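Local coordinates for protein fructosyl amine:oxygen oxidoreductase (Neosartorya fumigata, PDB 4WCT) that probably catalyses the FAD-dependent oxidative deglycation of fructosyl amines (Amadori products), using oxygen as the electron acceptor, at residues E75-K80 and S138-V143; G116-G121 and G169-S174; D215-G220 and E375-L380. One frame throughout, in Å; residues are numbered along the deposited sequence.

Contact 1 of 3, residues E75-K80 and S138-V143; sequences EHSELK and SETNFV
L79 and S138 face each other across a single beta bridge between two otherwise irregular loops, their CA atoms 4.5 Å apart, and an ST turn begins at S138. The close-packed part centres on one carbonyl. E78 O takes the N-H of E139 at 2.8 Å in a nearly straight bond, 174° at the hydrogen, and S138 CA brings a CA-H...O contact to the same oxygen. Holding OG anti to the backbone N (chi1 -179°) directs the S138 hydroxyl along its own chain, where OG accepts from T140 N at 3.0 Å. Two small serines suit this spot, since S77 CB can then approach S138 OG to 3.7 Å. Toward K80 and exposed E139 the contact is looser. Their chains pass at a slant, K80 CG lying 3.9 Å from E139 CD, but the charged ends stay apart, with K80 NZ 5.9 Å from E139 OE1. The ammonium group bonds instead to E136 O and only weakly to S138 O. E78 turns its carboxylate away to H76 NE2 and to a salt bridge with R96. A water molecule links the two loops, accepting from E78 N at 2.9 Å and lying 2.7 Å from T140 OG1.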
# COMPACT_ATOMS: atom_id res chain seq x y z
N GLU A 75 0.67 -10.02 -6.01
CA GLU A 75 1.00 -10.57 -7.32
C GLU A 75 2.50 -10.54 -7.51
O GLU A 75 3.16 -9.53 -7.25
CB GLU A 75 0.35 -9.78 -8.44
CG GLU A 75 0.54 -10.52 -9.77
CD GLU A 75 0.24 -9.68 -10.98
OE1 GLU A 75 0.15 -8.44 -10.85
OE2 GLU A 75 0.10 -10.29 -12.07
N HIS A 76 3.02 -11.63 -8.05
CA HIS A 76 4.39 -11.72 -8.47
C HIS A 76 4.44 -12.19 -9.94
O HIS A 76 3.85 -13.21 -10.29
CB HIS A 76 5.15 -12.73 -7.61
CG HIS A 76 6.52 -13.02 -8.13
ND1 HIS A 76 7.44 -12.02 -8.34
CD2 HIS A 76 7.06 -14.15 -8.64
CE1 HIS A 76 8.52 -12.53 -8.92
NE2 HIS A 76 8.33 -13.83 -9.07
N SER A 77 5.21 -11.48 -10.76
CA SER A 77 5.44 -11.87 -12.16
C SER A 77 6.94 -11.91 -12.45
O SER A 77 7.68 -10.98 -12.13
CB SER A 77 4.78 -10.87 -13.09
OG SER A 77 3.41 -10.78 -12.79
N GLU A 78 7.39 -13.03 -13.01
CA GLU A 78 8.72 -13.07 -13.57
C GLU A 78 8.67 -12.45 -14.98
O GLU A 78 7.70 -12.61 -15.72
CB GLU A 78 9.20 -14.53 -13.67
CG GLU A 78 9.43 -15.24 -12.36
CD GLU A 78 10.55 -14.64 -11.52
OE1 GLU A 78 11.39 -13.85 -12.01
OE2 GLU A 78 10.59 -14.94 -10.31
N LEU A 79 9.74 -11.76 -15.34
CA LEU A 79 9.77 -10.98 -16.56
C LEU A 79 10.70 -11.68 -17.54
O LEU A 79 11.67 -12.31 -17.12
CB LEU A 79 10.30 -9.59 -16.24
CG LEU A 79 9.36 -8.82 -15.31
CD1 LEU A 79 10.00 -7.49 -14.96
CD2 LEU A 79 7.97 -8.63 -15.87
N LYS A 80 10.37 -11.62 -18.83
CA LYS A 80 11.24 -12.19 -19.86
C LYS A 80 12.50 -11.32 -20.02
O LYS A 80 12.43 -10.09 -20.04
CB LYS A 80 10.47 -12.25 -21.20
CG LYS A 80 9.22 -13.11 -21.20
CD LYS A 80 8.40 -12.87 -22.46
CE LYS A 80 7.38 -13.97 -22.70
NZ LYS A 80 6.06 -13.42 -23.12
N SER A 138 5.70 -10.76 -19.41
CA SER A 138 5.66 -11.69 -18.29
C SER A 138 5.89 -13.12 -18.74
O SER A 138 5.40 -13.53 -19.79
CB SER A 138 4.33 -11.58 -17.54
OG SER A 138 4.27 -12.45 -16.42
N GLU A 139 6.59 -13.89 -17.93
CA GLU A 139 6.73 -15.34 -18.14
C GLU A 139 5.46 -16.11 -17.72
O GLU A 139 5.29 -17.27 -18.03
CB GLU A 139 7.93 -15.87 -17.33
CG GLU A 139 9.26 -15.25 -17.73
CD GLU A 139 9.98 -16.05 -18.80
OE1 GLU A 139 9.29 -16.82 -19.50
OE2 GLU A 139 11.22 -15.87 -18.97
N THR A 140 4.53 -15.41 -17.10
CA THR A 140 3.27 -16.02 -16.64
C THR A 140 2.45 -16.59 -17.81
O THR A 140 2.37 -15.98 -18.88
CB THR A 140 2.42 -14.97 -15.88
OG1 THR A 140 3.09 -14.59 -14.67
CG2 THR A 140 1.02 -15.51 -15.57
N ASN A 141 1.85 -17.76 -17.63
CA ASN A 141 0.93 -18.27 -18.65
C ASN A 141 -0.49 -17.87 -18.30
O ASN A 141 -1.05 -18.36 -17.34
CB ASN A 141 1.04 -19.79 -18.83
CG ASN A 141 2.43 -20.23 -19.29
OD1 ASN A 141 2.84 -19.98 -20.43
ND2 ASN A 141 3.19 -20.82 -18.37
N PHE A 142 -0.99 -16.83 -18.96
CA PHE A 142 -2.31 -16.29 -18.67
C PHE A 142 -3.39 -17.04 -19.42
O PHE A 142 -3.15 -17.63 -20.47
CB PHE A 142 -2.39 -14.83 -19.10
CG PHE A 142 -1.48 -13.91 -18.36
CD1 PHE A 142 -1.90 -13.27 -17.20
CD2 PHE A 142 -0.18 -13.69 -18.80
CE1 PHE A 142 -1.09 -12.38 -16.55
CE2 PHE A 142 0.62 -12.79 -18.14
CZ PHE A 142 0.19 -12.15 -17.01
N VAL A 143 -4.60 -17.02 -18.88
CA VAL A 143 -5.77 -17.47 -19.61
C VAL A 143 -6.47 -16.21 -20.09
O VAL A 143 -6.73 -15.29 -19.31
CB VAL A 143 -6.72 -18.23 -18.67
CG1 VAL A 143 -7.98 -18.61 -19.40
CG2 VAL A 143 -6.02 -19.47 -18.10
O HOH W 1 5.50 -15.14 -13.57

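Contact 2 of 3, residues G116-G121 and G169-S174; sequences GFIISG and GWLHKS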
# COMPACT_ATOMS: atom_id res chain seq x y z
N GLY A 116 -5.51 -16.32 -7.32
CA GLY A 116 -5.30 -15.82 -8.67
C GLY A 116 -5.71 -14.37 -8.82
O GLY A 116 -6.21 -13.76 -7.87
N PHE A 117 -5.51 -13.83 -10.01
CA PHE A 117 -5.65 -12.38 -10.24
C PHE A 117 -6.04 -12.16 -11.69
O PHE A 117 -5.42 -12.73 -12.60
CB PHE A 117 -4.31 -11.70 -9.94
CG PHE A 117 -4.23 -10.23 -10.30
CD1 PHE A 117 -4.98 -9.28 -9.63
CD2 PHE A 117 -3.43 -9.82 -11.35
CE1 PHE A 117 -4.83 -7.92 -9.91
CE2 PHE A 117 -3.29 -8.47 -11.64
CZ PHE A 117 -3.99 -7.52 -10.90
N ILE A 118 -7.11 -11.39 -11.89
CA ILE A 118 -7.59 -11.08 -13.23
C ILE A 118 -7.33 -9.60 -13.47
O ILE A 118 -7.76 -8.75 -12.67
CB ILE A 118 -9.12 -11.34 -13.38
CG1 ILE A 118 -9.46 -12.81 -13.16
CG2 ILE A 118 -9.61 -10.86 -14.73
CD1 ILE A 118 -10.95 -13.02 -12.88
N ILE A 119 -6.62 -9.28 -14.56
CA ILE A 119 -6.45 -7.91 -14.99
C ILE A 119 -7.16 -7.65 -16.31
O ILE A 119 -7.12 -8.48 -17.20
CB ILE A 119 -4.95 -7.55 -15.09
CG1 ILE A 119 -4.77 -6.06 -15.36
CG2 ILE A 119 -4.25 -8.41 -16.11
CD1 ILE A 119 -3.37 -5.56 -15.11
N SER A 120 -7.93 -6.57 -16.36
CA SER A 120 -8.86 -6.36 -17.47
C SER A 120 -9.05 -4.86 -17.76
O SER A 120 -8.73 -3.99 -16.93
CB SER A 120 -10.20 -7.00 -17.16
OG SER A 120 -10.77 -6.42 -15.98
N GLY A 121 -9.63 -4.58 -18.92
CA GLY A 121 -10.08 -3.24 -19.28
C GLY A 121 -11.24 -3.34 -20.23
O GLY A 121 -11.54 -4.44 -20.72
N GLY A 169 -9.76 -9.44 -20.69
CA GLY A 169 -8.75 -9.52 -19.67
C GLY A 169 -8.04 -10.85 -19.64
O GLY A 169 -8.11 -11.62 -20.59
N TRP A 170 -7.15 -10.95 -18.67
CA TRP A 170 -6.26 -12.10 -18.51
C TRP A 170 -6.27 -12.56 -17.04
O TRP A 170 -6.14 -11.77 -16.14
CB TRP A 170 -4.83 -11.75 -18.89
CG TRP A 170 -4.62 -11.49 -20.35
CD1 TRP A 170 -4.15 -12.37 -21.26
CD2 TRP A 170 -4.85 -10.25 -21.06
NE1 TRP A 170 -4.04 -11.76 -22.49
CE2 TRP A 170 -4.49 -10.48 -22.40
CE3 TRP A 170 -5.39 -9.03 -20.71
CZ2 TRP A 170 -4.58 -9.48 -23.38
CZ3 TRP A 170 -5.43 -8.02 -21.68
CH2 TRP A 170 -5.00 -8.25 -22.98
N LEU A 171 -6.35 -13.88 -16.84
CA LEU A 171 -6.31 -14.51 -15.54
C LEU A 171 -4.93 -15.14 -15.31
O LEU A 171 -4.40 -15.85 -16.18
CB LEU A 171 -7.38 -15.60 -15.48
CG LEU A 171 -7.29 -16.58 -14.30
CD1 LEU A 171 -7.53 -15.88 -12.99
CD2 LEU A 171 -8.29 -17.71 -14.47
N HIS A 172 -4.35 -14.77 -14.18
CA HIS A 172 -3.04 -15.23 -13.67
C HIS A 172 -3.42 -16.13 -12.47
O HIS A 172 -3.89 -15.63 -11.46
CB HIS A 172 -2.25 -13.98 -13.20
CG HIS A 172 -0.95 -14.28 -12.52
ND1 HIS A 172 -0.06 -13.30 -12.15
CD2 HIS A 172 -0.30 -15.46 -12.35
CE1 HIS A 172 1.05 -13.85 -11.69
NE2 HIS A 172 0.92 -15.16 -11.79
N LYS A 173 -3.32 -17.45 -12.61
CA LYS A 173 -3.80 -18.35 -11.57
C LYS A 173 -2.89 -18.54 -10.36
O LYS A 173 -3.37 -18.74 -9.25
CB LYS A 173 -4.08 -19.71 -12.20
CG LYS A 173 -5.53 -19.94 -12.55
CD LYS A 173 -5.72 -21.27 -13.27
CE LYS A 173 -5.69 -21.11 -14.79
NZ LYS A 173 -6.78 -21.89 -15.44
N SER A 174 -1.60 -18.76 -10.61
CA SER A 174 -0.64 -19.10 -9.57
C SER A 174 0.28 -17.90 -9.32
O SER A 174 0.60 -17.16 -10.25
CB SER A 174 0.21 -20.29 -10.05
OG SER A 174 -0.61 -21.43 -10.16
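F117 pairs with H172, and I119 with W170, as the hydrogen-bonded pairs of two antiparallel strands within a larger mixed sheet. Each pair satisfies both of its donors and both of its acceptors. F117 N gives to H172 O at 2.8 Å, and H172 N returns the bond to F117 O at the same distance with 168° at the hydrogen. Two residues on, I119 N reaches W170 O at 3.0 Å, while W170 N reaches I119 O at 2.9 Å. The intervening residues turn their backbone polar groups outward: I118 bonds to V277 and F279, S120 to I281, and L171 to V143, so strands 277-280 and 143-145 continue the sheet beyond this pair. Side-chain polar atoms are also met, S120 OG by F279 O and H172 ND1 by the carboxylate of E75. Glycine suits position 169 because any CB there would collide with I119 O and S120 CB. At G116 the backbone angles would jam a side chain against the preceding carbonyl oxygen, and H172 O also crowds the place. I119 O meets the W170 ring at its edge, in the ring plane. Branched aliphatic residues pack on the side of I118 and L171, where I118 CG1 touches L171 CD1 at 3.6 Å.

Contact 3 of 3, residues D215-G220 and E375-L380; sequences DGDVVG and EHPSLL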
# COMPACT_ATOMS: atom_id res chain seq x y z
N ASP A 215 24.78 17.85 15.63
CA ASP A 215 25.98 17.78 14.79
C ASP A 215 25.68 17.30 13.37
O ASP A 215 26.42 16.49 12.82
CB ASP A 215 27.02 16.85 15.43
CG ASP A 215 27.63 17.44 16.69
OD1 ASP A 215 27.59 18.67 16.86
OD2 ASP A 215 28.14 16.66 17.52
N GLY A 216 24.52 17.67 12.85
CA GLY A 216 24.17 17.44 11.47
C GLY A 216 23.64 16.04 11.20
O GLY A 216 23.47 15.66 10.04
N ASP A 217 23.42 15.27 12.26
CA ASP A 217 22.86 13.92 12.11
C ASP A 217 21.60 13.75 12.96
O ASP A 217 21.37 14.49 13.90
CB ASP A 217 23.93 12.88 12.49
CG ASP A 217 23.69 11.52 11.86
OD1 ASP A 217 22.69 11.36 11.13
OD2 ASP A 217 24.48 10.59 12.17
N VAL A 218 20.80 12.72 12.65
CA VAL A 218 19.59 12.44 13.42
C VAL A 218 19.92 11.57 14.62
O VAL A 218 20.54 10.51 14.48
CB VAL A 218 18.52 11.75 12.53
CG1 VAL A 218 17.32 11.30 13.35
CG2 VAL A 218 18.09 12.71 11.43
N VAL A 219 19.52 12.05 15.79
CA VAL A 219 19.73 11.33 17.03
C VAL A 219 18.47 10.82 17.68
O VAL A 219 18.51 10.24 18.76
CB VAL A 219 20.54 12.20 18.03
CG1 VAL A 219 21.86 12.62 17.40
CG2 VAL A 219 19.78 13.43 18.45
N GLY A 220 17.32 10.99 17.02
CA GLY A 220 16.09 10.41 17.50
C GLY A 220 14.91 11.26 17.11
O GLY A 220 14.92 11.87 16.05
N GLU A 375 22.90 13.14 4.02
CA GLU A 375 23.39 14.21 4.91
C GLU A 375 23.28 13.80 6.37
O GLU A 375 23.82 14.47 7.24
CB GLU A 375 22.60 15.51 4.72
CG GLU A 375 22.27 15.89 3.29
CD GLU A 375 23.51 16.00 2.44
OE1 GLU A 375 24.52 16.50 2.96
OE2 GLU A 375 23.48 15.53 1.27
N HIS A 376 22.45 12.79 6.65
CA HIS A 376 22.19 12.34 8.02
C HIS A 376 22.26 10.81 8.10
O HIS A 376 21.23 10.13 8.07
CB HIS A 376 20.85 12.83 8.57
CG HIS A 376 20.45 14.18 8.08
ND1 HIS A 376 21.12 15.33 8.47
CD2 HIS A 376 19.37 14.59 7.39
CE1 HIS A 376 20.52 16.38 7.92
NE2 HIS A 376 19.46 15.96 7.26
N PRO A 377 23.47 10.27 8.21
CA PRO A 377 23.68 8.83 7.99
C PRO A 377 23.03 7.93 9.03
O PRO A 377 22.89 6.73 8.77
CB PRO A 377 25.21 8.68 8.09
CG PRO A 377 25.71 9.93 8.76
CD PRO A 377 24.74 11.01 8.38
N SER A 378 22.63 8.47 10.17
CA SER A 378 21.96 7.64 11.17
C SER A 378 20.46 7.52 10.89
O SER A 378 19.76 6.83 11.63
CB SER A 378 22.19 8.15 12.59
OG SER A 378 23.58 8.26 12.82
N LEU A 379 19.98 8.23 9.86
CA LEU A 379 18.58 8.15 9.47
C LEU A 379 18.47 7.21 8.27
O LEU A 379 19.11 7.43 7.24
CB LEU A 379 18.07 9.55 9.09
CG LEU A 379 16.66 9.59 8.51
CD1 LEU A 379 15.63 9.26 9.58
CD2 LEU A 379 16.39 10.97 7.95
N LEU A 380 17.54 6.27 8.37
CA LEU A 380 17.14 5.43 7.25
C LEU A 380 15.68 5.72 6.94
O LEU A 380 14.87 5.78 7.85
CB LEU A 380 17.28 3.97 7.64
CG LEU A 380 16.86 2.94 6.59
CD1 LEU A 380 17.83 2.90 5.42
CD2 LEU A 380 16.80 1.59 7.25
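The imidazole of H376 meets the G216 carbonyl with its edge: ND1 donates to G216 O at 2.8 Å, the oxygen lying in the ring plane and the bond running nearly straight at 171°. Seen from the carbonyl, the donor sits well above the peptide plane. One face of the ring carries E375 CB, 3.9 Å above its centre; beyond the two segments the ring packs edge-to-face with Y213 and also meets the ring of H373. The second flat group is the D217 carboxylate. OD1 uses its syn lone pair for S378 N at 3.0 Å, and its own neighbour V218 N reaches the same oxygen from above the carboxylate plane, 46° out of it. OD2 takes the hydroxyl proton of S378 OG at 2.6 Å, again from above the plane. With CG swung away from the backbone N (chi1 -156°), D217 extends into the type I beta turn from H376 to L379, which L379 N closes on H376 O at 2.9 Å. P377 suits the turn because its ring fixes phi and it has no N-H to satisfy; P377 CD lies 3.4 Å from D217 OD1. G216, at positive phi, lets the hairpin between strands 208-214 and 217-223 bend just before D217. Beside these polar groups V218 CG2 packs on L379 CB at 3.9 Å, the two side chains meeting at a slant. The contact thus joins the small three-stranded sheet to the sheet containing strand 379-383. Three donors converge on one carboxylate, which would be expected to keep D217 ionised, while the bond to G216 O requires a proton on ND1 of H376.

From the N terminus, the chain leaves strand 72-75 through 75-80, and contact 1 closes a loop over helix 86-102, strand 117-121 and helix 124-135 when it arrives at 138-143. Contact 2 opens inside that loop, at 116-121, and closes beyond it, at 169-174, so the two cross. They also touch, T140 CG2 packing 3.5 Å from H172 CD2, and both loops of contact 1 are fastened to strand 168-172 of the mixed sheet. Contact 3 follows in series, spanning 154 residues between its segments. Its centre lies about 44 Å from that of contact 2, on the opposite side of the chain's centre, where it joins two further sheets.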